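Local coordinates for protein amine Dehydrogenase (Pseudomonas putida, PDB 1JMX) that probably forms the beta-propeller subunit of a heme c-containing amine dehydrogenase that oxidises primary amines, at residues E209-Y214 against T259-P264; L231-L236 against A251-L256; G272-L277 against D294-C299; T314-A319 against N331-G336. All blocks are in the same frame, centred on the assembly; numbering follows the deposited sequence.

Contact 1: residues E209-Y214 against T259-P264; sequences EFSMLY and TGLRSP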
loop_
_atom_site.group_PDB
_atom_site.type_symbol
_atom_site.label_atom_id
_atom_site.label_comp_id
_atom_site.label_asym_id
_atom_site.label_seq_id
_atom_site.Cartn_x
_atom_site.Cartn_y
_atom_site.Cartn_z
ATOM N N GLU B 209 -32.055 -13.707 10.195
ATOM C CA GLU B 209 -30.887 -14.513 10.483
ATOM C C GLU B 209 -29.623 -13.672 10.337
ATOM O O GLU B 209 -29.638 -12.611 9.707
ATOM C CB GLU B 209 -30.835 -15.763 9.588
ATOM C CG GLU B 209 -30.736 -15.492 8.096
ATOM C CD GLU B 209 -30.779 -16.762 7.230
ATOM O OE1 GLU B 209 -30.431 -16.660 6.031
ATOM O OE2 GLU B 209 -31.159 -17.852 7.721
ATOM N N PHE B 210 -28.585 -14.099 11.051
ATOM C CA PHE B 210 -27.275 -13.462 11.039
ATOM C C PHE B 210 -26.490 -14.288 10.030
ATOM O O PHE B 210 -26.106 -15.424 10.299
ATOM C CB PHE B 210 -26.638 -13.548 12.434
ATOM C CG PHE B 210 -25.270 -12.907 12.544
ATOM C CD1 PHE B 210 -24.808 -12.006 11.585
ATOM C CD2 PHE B 210 -24.442 -13.209 13.624
ATOM C CE1 PHE B 210 -23.545 -11.423 11.701
ATOM C CE2 PHE B 210 -23.170 -12.628 13.752
ATOM C CZ PHE B 210 -22.724 -11.736 12.788
ATOM N N SER B 211 -26.290 -13.722 8.850
ATOM C CA SER B 211 -25.587 -14.431 7.797
ATOM C C SER B 211 -24.337 -13.716 7.324
ATOM O O SER B 211 -24.255 -12.487 7.359
ATOM C CB SER B 211 -26.524 -14.665 6.614
ATOM O OG SER B 211 -26.877 -13.442 5.996
ATOM N N MET B 212 -23.360 -14.508 6.896
ATOM C CA MET B 212 -22.098 -13.994 6.388
ATOM C C MET B 212 -21.569 -14.966 5.353
ATOM O O MET B 212 -21.864 -16.156 5.420
ATOM C CB MET B 212 -21.062 -13.877 7.509
ATOM C CG MET B 212 -21.426 -12.928 8.627
ATOM S SD MET B 212 -20.035 -12.596 9.695
ATOM C CE MET B 212 -19.834 -14.170 10.496
ATOM N N LEU B 213 -20.839 -14.455 4.363
ATOM C CA LEU B 213 -20.220 -15.313 3.359
ATOM C C LEU B 213 -18.812 -15.612 3.869
ATOM O O LEU B 213 -18.270 -14.892 4.720
ATOM C CB LEU B 213 -20.100 -14.616 2.002
ATOM C CG LEU B 213 -21.310 -14.172 1.181
ATOM C CD1 LEU B 213 -20.798 -13.619 -0.130
ATOM C CD2 LEU B 213 -22.263 -15.321 0.939
ATOM N N TYR B 214 -18.240 -16.697 3.373
ATOM C CA TYR B 214 -16.888 -17.082 3.728
ATOM C C TYR B 214 -16.297 -17.847 2.558
ATOM O O TYR B 214 -17.019 -18.219 1.634
ATOM C CB TYR B 214 -16.863 -17.933 5.011
ATOM C CG TYR B 214 -17.532 -19.289 4.926
ATOM C CD1 TYR B 214 -16.834 -20.409 4.468
ATOM C CD2 TYR B 214 -18.857 -19.463 5.343
ATOM C CE1 TYR B 214 -17.436 -21.668 4.431
ATOM C CE2 TYR B 214 -19.471 -20.724 5.307
ATOM C CZ TYR B 214 -18.749 -21.815 4.850
ATOM O OH TYR B 214 -19.340 -23.045 4.813
ATOM N N THR B 259 -20.809 -9.159 -0.120
ATOM C CA THR B 259 -22.021 -9.524 0.600
ATOM C C THR B 259 -22.854 -10.488 -0.238
ATOM O O THR B 259 -22.724 -10.552 -1.468
ATOM C CB THR B 259 -22.899 -8.312 0.940
ATOM O OG1 THR B 259 -23.349 -7.696 -0.266
ATOM C CG2 THR B 259 -22.144 -7.304 1.773
ATOM N N GLY B 260 -23.705 -11.241 0.452
ATOM C CA GLY B 260 -24.568 -12.193 -0.207
ATOM C C GLY B 260 -25.774 -12.459 0.655
ATOM O O GLY B 260 -25.649 -12.562 1.867
ATOM N N LEU B 261 -26.948 -12.512 0.035
ATOM C CA LEU B 261 -28.196 -12.785 0.746
ATOM C C LEU B 261 -29.060 -13.794 0.022
ATOM O O LEU B 261 -29.064 -13.884 -1.209
ATOM C CB LEU B 261 -29.042 -11.517 0.931
ATOM C CG LEU B 261 -28.756 -10.519 2.050
ATOM C CD1 LEU B 261 -29.804 -9.424 1.999
ATOM C CD2 LEU B 261 -28.752 -11.209 3.414
ATOM N N ARG B 262 -29.805 -14.546 0.815
ATOM C CA ARG B 262 -30.736 -15.504 0.274
ATOM C C ARG B 262 -32.043 -14.775 0.073
ATOM O O ARG B 262 -32.429 -13.920 0.881
ATOM C CB ARG B 262 -30.925 -16.682 1.206
ATOM C CG ARG B 262 -29.811 -17.656 1.093
ATOM C CD ARG B 262 -30.302 -19.002 1.442
ATOM N NE ARG B 262 -30.315 -19.218 2.874
ATOM C CZ ARG B 262 -30.779 -20.326 3.444
ATOM N NH1 ARG B 262 -31.293 -21.301 2.694
ATOM N NH2 ARG B 262 -30.623 -20.508 4.754
ATOM N N SER B 263 -32.682 -15.072 -1.053
ATOM C CA SER B 263 -33.945 -14.458 -1.405
ATOM C C SER B 263 -35.013 -14.951 -0.460
ATOM O O SER B 263 -35.065 -16.144 -0.146
ATOM C CB SER B 263 -34.322 -14.834 -2.836
ATOM O OG SER B 263 -35.584 -14.306 -3.187
ATOM N N PRO B 264 -35.805 -14.024 0.103
ATOM C CA PRO B 264 -36.884 -14.399 1.023
ATOM C C PRO B 264 -38.036 -15.061 0.227
ATOM O O PRO B 264 -38.893 -15.757 0.786
ATOM C CB PRO B 264 -37.292 -13.051 1.624
ATOM C CG PRO B 264 -36.966 -12.073 0.545
ATOM C CD PRO B 264 -35.634 -12.561 0.055
HETATM O O HOH W 1 -24.637 -13.261 4.110
#
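L213 packs on G260 where two neighbouring blades of a beta-propeller meet through the strands that begin them. The strand segments run at 128° and come within 6.4 Å of each other at their axes. No hydrogen bond joins them directly. L213 CG lies beside its backbone N and anti to the carbonyl carbon (chi1 -64°), which carries L213 CD1 to G260 N and to 3.7 Å from T259 C. A side chain on G260 would clash with L213 CD2, so glycine makes room for the leucine. Exchanging L213 for alanine would probably open a gap over the G260 backbone. A water bridges the strands: it hydrogen-bonds to S211 OG at 2.9 Å and donates to G260 O at 2.6 Å. E209 and R262 cross at about a right angle. E209 OE2 stays 4.0 Å from R262 NH2, too far for a salt bridge. E209 OE1 instead pairs with R207 and Y235, and R262 NH1 bonds to P267 O. This is face-to-face packing of the first strands of two adjacent propeller blades.

Contact 2: residues L231-L236 against A251-L256; sequences LLYGYL and ADLTEL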
loop_
_atom_site.group_PDB
_atom_site.type_symbol
_atom_site.label_atom_id
_atom_site.label_comp_id
_atom_site.label_asym_id
_atom_site.label_seq_id
_atom_site.Cartn_x
_atom_site.Cartn_y
_atom_site.Cartn_z
ATOM N N LEU B 231 -10.706 -23.471 -4.261
ATOM C CA LEU B 231 -11.385 -22.353 -3.622
ATOM C C LEU B 231 -12.895 -22.389 -3.761
ATOM O O LEU B 231 -13.420 -22.401 -4.865
ATOM C CB LEU B 231 -10.843 -21.019 -4.139
ATOM C CG LEU B 231 -9.565 -20.511 -3.464
ATOM C CD1 LEU B 231 -9.173 -19.148 -4.045
ATOM C CD2 LEU B 231 -9.785 -20.403 -1.947
ATOM N N LEU B 232 -13.584 -22.350 -2.624
ATOM C CA LEU B 232 -15.042 -22.386 -2.592
ATOM C C LEU B 232 -15.636 -21.223 -1.794
ATOM O O LEU B 232 -14.988 -20.666 -0.906
ATOM C CB LEU B 232 -15.511 -23.690 -1.937
ATOM C CG LEU B 232 -15.037 -25.019 -2.518
ATOM C CD1 LEU B 232 -15.146 -26.104 -1.473
ATOM C CD2 LEU B 232 -15.856 -25.370 -3.753
ATOM N N TYR B 233 -16.865 -20.849 -2.132
ATOM C CA TYR B 233 -17.569 -19.812 -1.396
ATOM C C TYR B 233 -18.625 -20.528 -0.572
ATOM O O TYR B 233 -19.237 -21.498 -1.022
ATOM C CB TYR B 233 -18.237 -18.796 -2.318
ATOM C CG TYR B 233 -17.613 -17.417 -2.234
ATOM C CD1 TYR B 233 -16.860 -16.912 -3.288
ATOM C CD2 TYR B 233 -17.740 -16.634 -1.082
ATOM C CE1 TYR B 233 -16.245 -15.677 -3.205
ATOM C CE2 TYR B 233 -17.120 -15.389 -0.989
ATOM C CZ TYR B 233 -16.372 -14.920 -2.056
ATOM O OH TYR B 233 -15.722 -13.713 -1.984
ATOM N N GLY B 234 -18.792 -20.078 0.660
ATOM C CA GLY B 234 -19.767 -20.679 1.533
ATOM C C GLY B 234 -20.690 -19.639 2.125
ATOM O O GLY B 234 -20.485 -18.426 1.987
ATOM N N TYR B 235 -21.714 -20.136 2.798
ATOM C CA TYR B 235 -22.709 -19.312 3.441
ATOM C C TYR B 235 -22.895 -19.879 4.838
ATOM O O TYR B 235 -23.053 -21.088 5.026
ATOM C CB TYR B 235 -24.022 -19.404 2.677
ATOM C CG TYR B 235 -25.121 -18.519 3.195
ATOM C CD1 TYR B 235 -25.143 -17.164 2.887
ATOM C CD2 TYR B 235 -26.192 -19.048 3.909
ATOM C CE1 TYR B 235 -26.208 -16.356 3.260
ATOM C CE2 TYR B 235 -27.266 -18.245 4.291
ATOM C CZ TYR B 235 -27.269 -16.903 3.956
ATOM O OH TYR B 235 -28.353 -16.107 4.258
ATOM N N LEU B 236 -22.830 -18.992 5.814
ATOM C CA LEU B 236 -22.998 -19.348 7.209
ATOM C C LEU B 236 -24.234 -18.589 7.663
ATOM O O LEU B 236 -24.553 -17.540 7.113
ATOM C CB LEU B 236 -21.739 -18.917 7.970
ATOM C CG LEU B 236 -21.662 -18.468 9.431
ATOM C CD1 LEU B 236 -20.181 -18.400 9.812
ATOM C CD2 LEU B 236 -22.326 -17.109 9.647
ATOM N N ALA B 251 -20.635 -22.795 -4.353
ATOM C CA ALA B 251 -19.990 -22.548 -5.636
ATOM C C ALA B 251 -18.471 -22.522 -5.562
ATOM O O ALA B 251 -17.888 -22.189 -4.528
ATOM C CB ALA B 251 -20.472 -21.218 -6.203
ATOM N N ASP B 252 -17.829 -22.879 -6.669
ATOM C CA ASP B 252 -16.383 -22.813 -6.724
ATOM C C ASP B 252 -16.098 -21.341 -6.994
ATOM O O ASP B 252 -16.781 -20.706 -7.797
ATOM C CB ASP B 252 -15.805 -23.678 -7.851
ATOM C CG ASP B 252 -14.281 -23.636 -7.881
ATOM O OD1 ASP B 252 -13.711 -22.928 -8.742
ATOM O OD2 ASP B 252 -13.644 -24.276 -7.014
ATOM N N LEU B 253 -15.138 -20.793 -6.265
ATOM C CA LEU B 253 -14.756 -19.395 -6.400
ATOM C C LEU B 253 -14.091 -19.056 -7.741
ATOM O O LEU B 253 -13.003 -19.550 -8.049
ATOM C CB LEU B 253 -13.823 -19.023 -5.244
ATOM C CG LEU B 253 -13.459 -17.573 -4.914
ATOM C CD1 LEU B 253 -12.788 -17.553 -3.555
ATOM C CD2 LEU B 253 -12.547 -16.960 -5.972
ATOM N N THR B 254 -14.759 -18.212 -8.525
ATOM C CA THR B 254 -14.242 -17.731 -9.815
ATOM C C THR B 254 -14.061 -16.207 -9.753
ATOM O O THR B 254 -13.345 -15.619 -10.566
ATOM C CB THR B 254 -15.174 -18.089 -10.997
ATOM O OG1 THR B 254 -16.475 -17.520 -10.797
ATOM C CG2 THR B 254 -15.291 -19.589 -11.135
ATOM N N GLU B 255 -14.714 -15.591 -8.765
ATOM C CA GLU B 255 -14.670 -14.148 -8.522
ATOM C C GLU B 255 -15.037 -13.897 -7.056
ATOM O O GLU B 255 -15.555 -14.787 -6.371
ATOM C CB GLU B 255 -15.658 -13.408 -9.430
ATOM C CG GLU B 255 -17.115 -13.828 -9.256
ATOM C CD GLU B 255 -18.091 -13.016 -10.102
ATOM O OE1 GLU B 255 -19.237 -13.473 -10.285
ATOM O OE2 GLU B 255 -17.735 -11.913 -10.568
ATOM N N LEU B 256 -14.785 -12.682 -6.581
ATOM C CA LEU B 256 -15.086 -12.333 -5.202
ATOM C C LEU B 256 -16.416 -11.610 -5.044
ATOM O O LEU B 256 -16.864 -10.910 -5.954
ATOM C CB LEU B 256 -13.975 -11.462 -4.617
ATOM C CG LEU B 256 -12.547 -12.009 -4.559
ATOM C CD1 LEU B 256 -11.643 -10.937 -3.956
ATOM C CD2 LEU B 256 -12.482 -13.297 -3.741
#
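Y233 and L253 form the close-packed part of this contact, while L231 and D252 lie at its solvent edge. Two backbone bonds hold the two segments together. Y233 N donates to A251 O at 2.9 Å, and L253 N donates to L231 O at 2.7 Å, the latter from 37° above the carbonyl plane. L253 CG is anti to its own N (chi1 -167°), which places it 3.8 Å from Y233 CE1. The ring edge also meets the loop backbone: E255 O is 3.4 Å from Y233 CE1, near the ring plane. Beyond it, Y233 OH lies 3.6 Å from L256 CA and bonds to Y257 N. With alanine in place of Y233, L253 and L256 would probably lose their shared packing surface, and Y257 N its hydroxyl partner. The outer side is more open to solvent. There L231 lies side by side with L253, L231 CB to L253 CB 3.8 Å. D252 OD2 sits 2.9 Å from L231 O, but both are acceptors and make no bond; D230 brings further negative charge nearby. Another protein chain packs on L253 and L256. A251 marks a corner where the chain leaves strand 245-250 for strand 257-262. This is the blade-to-blade connection of a beta-propeller.

Contact 3: residues G272-L277 against D294-C299; sequences GVLNRL and DHTYYC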
loop_
_atom_site.group_PDB
_atom_site.type_symbol
_atom_site.label_atom_id
_atom_site.label_comp_id
_atom_site.label_asym_id
_atom_site.label_seq_id
_atom_site.Cartn_x
_atom_site.Cartn_y
_atom_site.Cartn_z
ATOM N N GLY B 272 -24.853 -12.859 -4.576
ATOM C CA GLY B 272 -23.638 -12.230 -4.078
ATOM C C GLY B 272 -23.271 -11.044 -4.954
ATOM O O GLY B 272 -23.681 -10.997 -6.110
ATOM N N VAL B 273 -22.480 -10.104 -4.435
ATOM C CA VAL B 273 -22.112 -8.921 -5.215
ATOM C C VAL B 273 -20.756 -8.281 -4.883
ATOM O O VAL B 273 -20.256 -8.396 -3.770
ATOM C CB VAL B 273 -23.222 -7.813 -5.095
ATOM C CG1 VAL B 273 -23.210 -7.190 -3.706
ATOM C CG2 VAL B 273 -23.050 -6.736 -6.168
ATOM N N LEU B 274 -20.172 -7.647 -5.899
ATOM C CA LEU B 274 -18.920 -6.895 -5.820
ATOM C C LEU B 274 -18.764 -6.225 -7.183
ATOM O O LEU B 274 -19.268 -5.128 -7.382
ATOM C CB LEU B 274 -17.709 -7.769 -5.467
ATOM C CG LEU B 274 -16.458 -7.078 -4.876
ATOM C CD1 LEU B 274 -15.517 -6.577 -5.939
ATOM C CD2 LEU B 274 -16.859 -5.938 -3.960
ATOM N N ASN B 275 -18.117 -6.902 -8.132
ATOM C CA ASN B 275 -17.940 -6.357 -9.481
ATOM C C ASN B 275 -19.050 -6.849 -10.406
ATOM O O ASN B 275 -19.407 -6.180 -11.370
ATOM C CB ASN B 275 -16.550 -6.675 -10.028
ATOM C CG ASN B 275 -15.472 -5.807 -9.395
ATOM O OD1 ASN B 275 -15.763 -4.752 -8.832
ATOM N ND2 ASN B 275 -14.220 -6.245 -9.492
ATOM N N ARG B 276 -19.593 -8.021 -10.088
ATOM C CA ARG B 276 -20.715 -8.603 -10.818
ATOM C C ARG B 276 -21.747 -9.010 -9.775
ATOM O O ARG B 276 -21.412 -9.213 -8.609
ATOM C CB ARG B 276 -20.307 -9.865 -11.589
ATOM C CG ARG B 276 -19.584 -9.629 -12.899
ATOM C CD ARG B 276 -19.773 -10.817 -13.839
ATOM N NE ARG B 276 -19.559 -12.092 -13.157
ATOM C CZ ARG B 276 -19.730 -13.286 -13.719
ATOM N NH1 ARG B 276 -20.115 -13.382 -14.985
ATOM N NH2 ARG B 276 -19.554 -14.389 -13.005
ATOM N N LEU B 277 -23.004 -9.101 -10.186
ATOM C CA LEU B 277 -24.064 -9.538 -9.290
ATOM C C LEU B 277 -24.320 -10.973 -9.746
ATOM O O LEU B 277 -24.717 -11.191 -10.885
ATOM C CB LEU B 277 -25.324 -8.690 -9.496
ATOM C CG LEU B 277 -26.358 -8.508 -8.367
ATOM C CD1 LEU B 277 -27.670 -8.032 -8.977
ATOM C CD2 LEU B 277 -26.598 -9.784 -7.591
ATOM N N ASP B 294 -22.705 -1.168 -13.229
ATOM C CA ASP B 294 -22.228 0.124 -13.712
ATOM C C ASP B 294 -20.920 0.476 -13.004
ATOM O O ASP B 294 -20.150 1.304 -13.480
ATOM C CB ASP B 294 -23.273 1.210 -13.453
ATOM C CG ASP B 294 -24.516 1.065 -14.331
ATOM O OD1 ASP B 294 -24.660 0.064 -15.072
ATOM O OD2 ASP B 294 -25.368 1.975 -14.271
ATOM N N HIS B 295 -20.709 -0.142 -11.844
ATOM C CA HIS B 295 -19.508 0.034 -11.034
ATOM C C HIS B 295 -19.577 -0.947 -9.868
ATOM O O HIS B 295 -20.558 -1.680 -9.726
ATOM C CB HIS B 295 -19.348 1.489 -10.542
ATOM C CG HIS B 295 -20.485 1.988 -9.701
ATOM N ND1 HIS B 295 -20.610 1.688 -8.361
ATOM C CD2 HIS B 295 -21.533 2.792 -10.003
ATOM C CE1 HIS B 295 -21.680 2.286 -7.874
ATOM N NE2 HIS B 295 -22.259 2.960 -8.850
ATOM N N THR B 296 -18.520 -0.995 -9.065
ATOM C CA THR B 296 -18.485 -1.893 -7.919
ATOM C C THR B 296 -19.538 -1.500 -6.895
ATOM O O THR B 296 -19.778 -0.315 -6.666
ATOM C CB THR B 296 -17.105 -1.874 -7.231
ATOM O OG1 THR B 296 -16.118 -2.319 -8.154
ATOM C CG2 THR B 296 -17.071 -2.789 -6.027
ATOM N N TYR B 297 -20.216 -2.505 -6.354
ATOM C CA TYR B 297 -21.215 -2.314 -5.309
ATOM C C TYR B 297 -20.801 -3.270 -4.191
ATOM O O TYR B 297 -20.263 -4.343 -4.462
ATOM C CB TYR B 297 -22.624 -2.648 -5.807
ATOM C CG TYR B 297 -23.249 -1.596 -6.699
ATOM C CD1 TYR B 297 -23.200 -1.716 -8.087
ATOM C CD2 TYR B 297 -23.906 -0.489 -6.157
ATOM C CE1 TYR B 297 -23.785 -0.763 -8.915
ATOM C CE2 TYR B 297 -24.499 0.468 -6.975
ATOM C CZ TYR B 297 -24.430 0.326 -8.356
ATOM O OH TYR B 297 -24.973 1.289 -9.180
ATOM N N TYR B 298 -21.003 -2.869 -2.942
ATOM C CA TYR B 298 -20.611 -3.701 -1.804
ATOM C C TYR B 298 -21.703 -4.561 -1.191
ATOM O O TYR B 298 -21.518 -5.752 -0.945
ATOM C CB TYR B 298 -20.129 -2.833 -0.643
ATOM C CG TYR B 298 -18.811 -2.122 -0.782
ATOM C CD1 TYR B 298 -17.790 -2.610 -1.601
ATOM C CD2 TYR B 298 -18.555 -0.984 -0.016
ATOM C CE1 TYR B 298 -16.536 -1.977 -1.638
ATOM C CE2 TYR B 298 -17.329 -0.357 -0.046
ATOM C CZ TYR B 298 -16.321 -0.849 -0.849
ATOM O OH TYR B 298 -15.105 -0.209 -0.836
ATOM N N CYS B 299 -22.831 -3.916 -0.919
ATOM C CA CYS B 299 -23.920 -4.536 -0.193
ATOM C C CYS B 299 -25.280 -4.765 -0.849
ATOM O O CYS B 299 -25.904 -3.836 -1.356
ATOM C CB CYS B 299 -24.101 -3.715 1.083
ATOM S SG CYS B 299 -25.004 -4.493 2.388
#
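L274 and Y297 join the two backbones: Y297 N donates to L274 O at 3.0 Å, in the carbonyl plane, with an N-H...O angle of 167°. Two CA-H...O contacts accompany this bond, T296 CA to L274 O and L274 CA to Y297 O (3.2 Å). Next to them the side chains of N275 and T296 cross. T296 OG1 donates to N275 OD1 at 2.6 Å, coming in almost straight on the amide carbonyl. Both side chains also bond to the backbone of another protein chain, through N275 ND2 and T296 OG1. L274 swings CG away from its own N (chi1 -159°), and L274 CD2 then runs beside T296 CG2 at 3.8 Å. L274 CD2 also meets the edge of the Y298 ring, 4.2 Å from Y298 CD1. V273 sends its two methyls to different places: CG1 to Y298 O at 3.5 Å, and CG2 to Y297 CB at 4.1 Å. Within 294-299, H295 ND1 donates to T296 O at 2.8 Å, and the H295 and Y297 rings meet through their faces. Y298 OH bonds to an acidic side chain of the other protein chain. Y298 and C299 both face G312, a classic beta bulge. The hairpin turn of one propeller blade here meets the loop that enters the next, at a subunit interface.

Contact 4: residues T314-A319 against N331-G336; sequences TFNDLA and NIKLPG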
loop_
_atom_site.group_PDB
_atom_site.type_symbol
_atom_site.label_atom_id
_atom_site.label_comp_id
_atom_site.label_asym_id
_atom_site.label_seq_id
_atom_site.Cartn_x
_atom_site.Cartn_y
_atom_site.Cartn_z
ATOM N N THR B 314 -20.363 1.938 -1.639
ATOM C CA THR B 314 -19.586 2.541 -2.725
ATOM C C THR B 314 -19.866 4.044 -2.981
ATOM O O THR B 314 -19.524 4.877 -2.140
ATOM C CB THR B 314 -19.705 1.631 -4.002
ATOM O OG1 THR B 314 -18.876 0.473 -3.827
ATOM C CG2 THR B 314 -19.311 2.334 -5.269
ATOM N N PHE B 315 -20.516 4.383 -4.096
ATOM C CA PHE B 315 -20.804 5.762 -4.447
ATOM C C PHE B 315 -22.127 6.201 -3.837
ATOM O O PHE B 315 -22.569 5.624 -2.852
ATOM C CB PHE B 315 -20.829 5.941 -5.971
ATOM C CG PHE B 315 -19.482 5.803 -6.633
ATOM C CD1 PHE B 315 -19.363 5.162 -7.860
ATOM C CD2 PHE B 315 -18.338 6.324 -6.043
ATOM C CE1 PHE B 315 -18.126 5.042 -8.489
ATOM C CE2 PHE B 315 -17.099 6.207 -6.670
ATOM C CZ PHE B 315 -16.998 5.566 -7.890
ATOM N N ASN B 316 -22.775 7.192 -4.446
ATOM C CA ASN B 316 -24.033 7.718 -3.930
ATOM C C ASN B 316 -25.318 7.237 -4.595
ATOM O O ASN B 316 -26.341 7.907 -4.480
ATOM C CB ASN B 316 -24.008 9.251 -3.923
ATOM C CG ASN B 316 -23.919 9.833 -5.305
ATOM O OD1 ASN B 316 -23.715 9.115 -6.278
ATOM N ND2 ASN B 316 -24.066 11.143 -5.404
ATOM N N ASP B 317 -25.285 6.098 -5.284
ATOM C CA ASP B 317 -26.503 5.596 -5.914
ATOM C C ASP B 317 -26.858 4.148 -5.588
ATOM O O ASP B 317 -25.979 3.296 -5.422
ATOM C CB ASP B 317 -26.464 5.791 -7.445
ATOM C CG ASP B 317 -25.473 4.864 -8.141
ATOM O OD1 ASP B 317 -24.273 5.189 -8.168
ATOM O OD2 ASP B 317 -25.890 3.817 -8.673
ATOM N N LEU B 318 -28.156 3.899 -5.431
ATOM C CA LEU B 318 -28.669 2.556 -5.192
ATOM C C LEU B 318 -29.100 2.004 -6.546
ATOM O O LEU B 318 -29.773 2.688 -7.315
ATOM C CB LEU B 318 -29.923 2.564 -4.304
ATOM C CG LEU B 318 -29.983 2.972 -2.831
ATOM C CD1 LEU B 318 -28.963 2.204 -2.022
ATOM C CD2 LEU B 318 -29.777 4.451 -2.720
ATOM N N ALA B 319 -28.680 0.789 -6.862
ATOM C CA ALA B 319 -29.109 0.177 -8.105
ATOM C C ALA B 319 -30.295 -0.688 -7.696
ATOM O O ALA B 319 -30.262 -1.324 -6.644
ATOM C CB ALA B 319 -27.998 -0.683 -8.703
ATOM N N ASN B 331 -32.123 3.469 -10.817
ATOM C CA ASN B 331 -31.121 3.921 -9.866
ATOM C C ASN B 331 -31.702 5.025 -9.020
ATOM O O ASN B 331 -32.364 5.930 -9.535
ATOM C CB ASN B 331 -29.881 4.485 -10.573
ATOM C CG ASN B 331 -29.075 3.423 -11.258
ATOM O OD1 ASN B 331 -29.198 3.219 -12.466
ATOM N ND2 ASN B 331 -28.248 2.723 -10.490
ATOM N N ILE B 332 -31.455 4.938 -7.718
ATOM C CA ILE B 332 -31.903 5.951 -6.778
ATOM C C ILE B 332 -30.651 6.765 -6.482
ATOM O O ILE B 332 -29.663 6.232 -5.977
ATOM C CB ILE B 332 -32.434 5.314 -5.463
ATOM C CG1 ILE B 332 -33.658 4.439 -5.755
ATOM C CG2 ILE B 332 -32.780 6.404 -4.438
ATOM C CD1 ILE B 332 -34.132 3.646 -4.567
ATOM N N LYS B 333 -30.663 8.030 -6.882
ATOM C CA LYS B 333 -29.527 8.912 -6.638
ATOM C C LYS B 333 -29.720 9.567 -5.271
ATOM O O LYS B 333 -30.726 10.233 -5.035
ATOM C CB LYS B 333 -29.429 9.969 -7.747
ATOM C CG LYS B 333 -28.345 11.039 -7.555
ATOM C CD LYS B 333 -26.934 10.472 -7.625
ATOM C CE LYS B 333 -26.626 9.845 -8.991
ATOM N NZ LYS B 333 -25.231 9.292 -9.065
ATOM N N LEU B 334 -28.786 9.315 -4.360
ATOM C CA LEU B 334 -28.846 9.875 -3.012
ATOM C C LEU B 334 -28.159 11.233 -2.903
ATOM O O LEU B 334 -27.133 11.477 -3.543
ATOM C CB LEU B 334 -28.164 8.938 -2.023
ATOM C CG LEU B 334 -28.684 7.522 -1.852
ATOM C CD1 LEU B 334 -27.746 6.771 -0.930
ATOM C CD2 LEU B 334 -30.088 7.568 -1.295
ATOM N N PRO B 335 -28.732 12.149 -2.108
ATOM C CA PRO B 335 -28.117 13.467 -1.943
ATOM C C PRO B 335 -26.769 13.287 -1.221
ATOM O O PRO B 335 -26.642 12.425 -0.348
ATOM C CB PRO B 335 -29.125 14.202 -1.051
ATOM C CG PRO B 335 -30.423 13.599 -1.446
ATOM C CD PRO B 335 -30.087 12.125 -1.531
ATOM N N GLY B 336 -25.767 14.075 -1.603
ATOM C CA GLY B 336 -24.465 13.978 -0.966
ATOM C C GLY B 336 -23.432 13.152 -1.712
ATOM O O GLY B 336 -23.351 13.208 -2.932
#
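N316 O receives the hydrogen bond of L334 N at 2.8 Å, and the N316 side chain adds two more bonds to the same neighbouring strand and loop. Its OD1 accepts from K333 NZ at 3.2 Å, with the donor tilted from the carbonyl plane. Its ND2 donates to G336 O at 3.3 Å. K333 reaches OD1 because its chain bends about the CB-CG and CG-CD bonds (chi2 66°, chi3 62°). The amide is thus held at both ends. G336 has backbone angles that call for glycine. Further along, L318 and I332 form an antiparallel hydrogen-bonded pair, with bonds in both directions. Beside this pair, L318 and L334 cross at about a right angle, and L318 CD2 lies a tight 3.4 Å from L334 CG. V16 of strand 12-18 packs on both leucines. D317 and N331 lie side by side on the face opposite L318 and I332, their flat groups turned 68° apart. The D317 carboxylate is buried, and its main partners come from loop 294-299: Y297 OH at OD2 and H295 NE2 at OD1. K333 NZ is 4.3 Å from D317 OD1, beyond a salt bridge. N331 OD1 has K328 as its partner. The hairpin therefore joins an apolar face, turned to the next sheet, to a polar face where two bonds and a nearby positive charge would be expected to stabilise a buried carboxylate.

The four contacts span three consecutive blades. Contacts 1 and 2 share the sheet of strands 209-218 and 230-239, and their centres are about 13 Å apart. Contact 2 is nested within the chain loop closed by contact 1. Contact 3 lies about 15 Å, centre to centre, from each of them. It meets contact 1 through T259 OG1 and Y298 O, 2.8 Å apart, and contact 2 through the salt bridge of E255 OE1 and R276 NH2 at 2.9 Å. Contacts 3 and 4 have centres about 14 Å apart and touch. Contact 4 does not touch contacts 1 or 2. The heme c pocket residues L116-Y120 belong to none of these segments and lie in another blade.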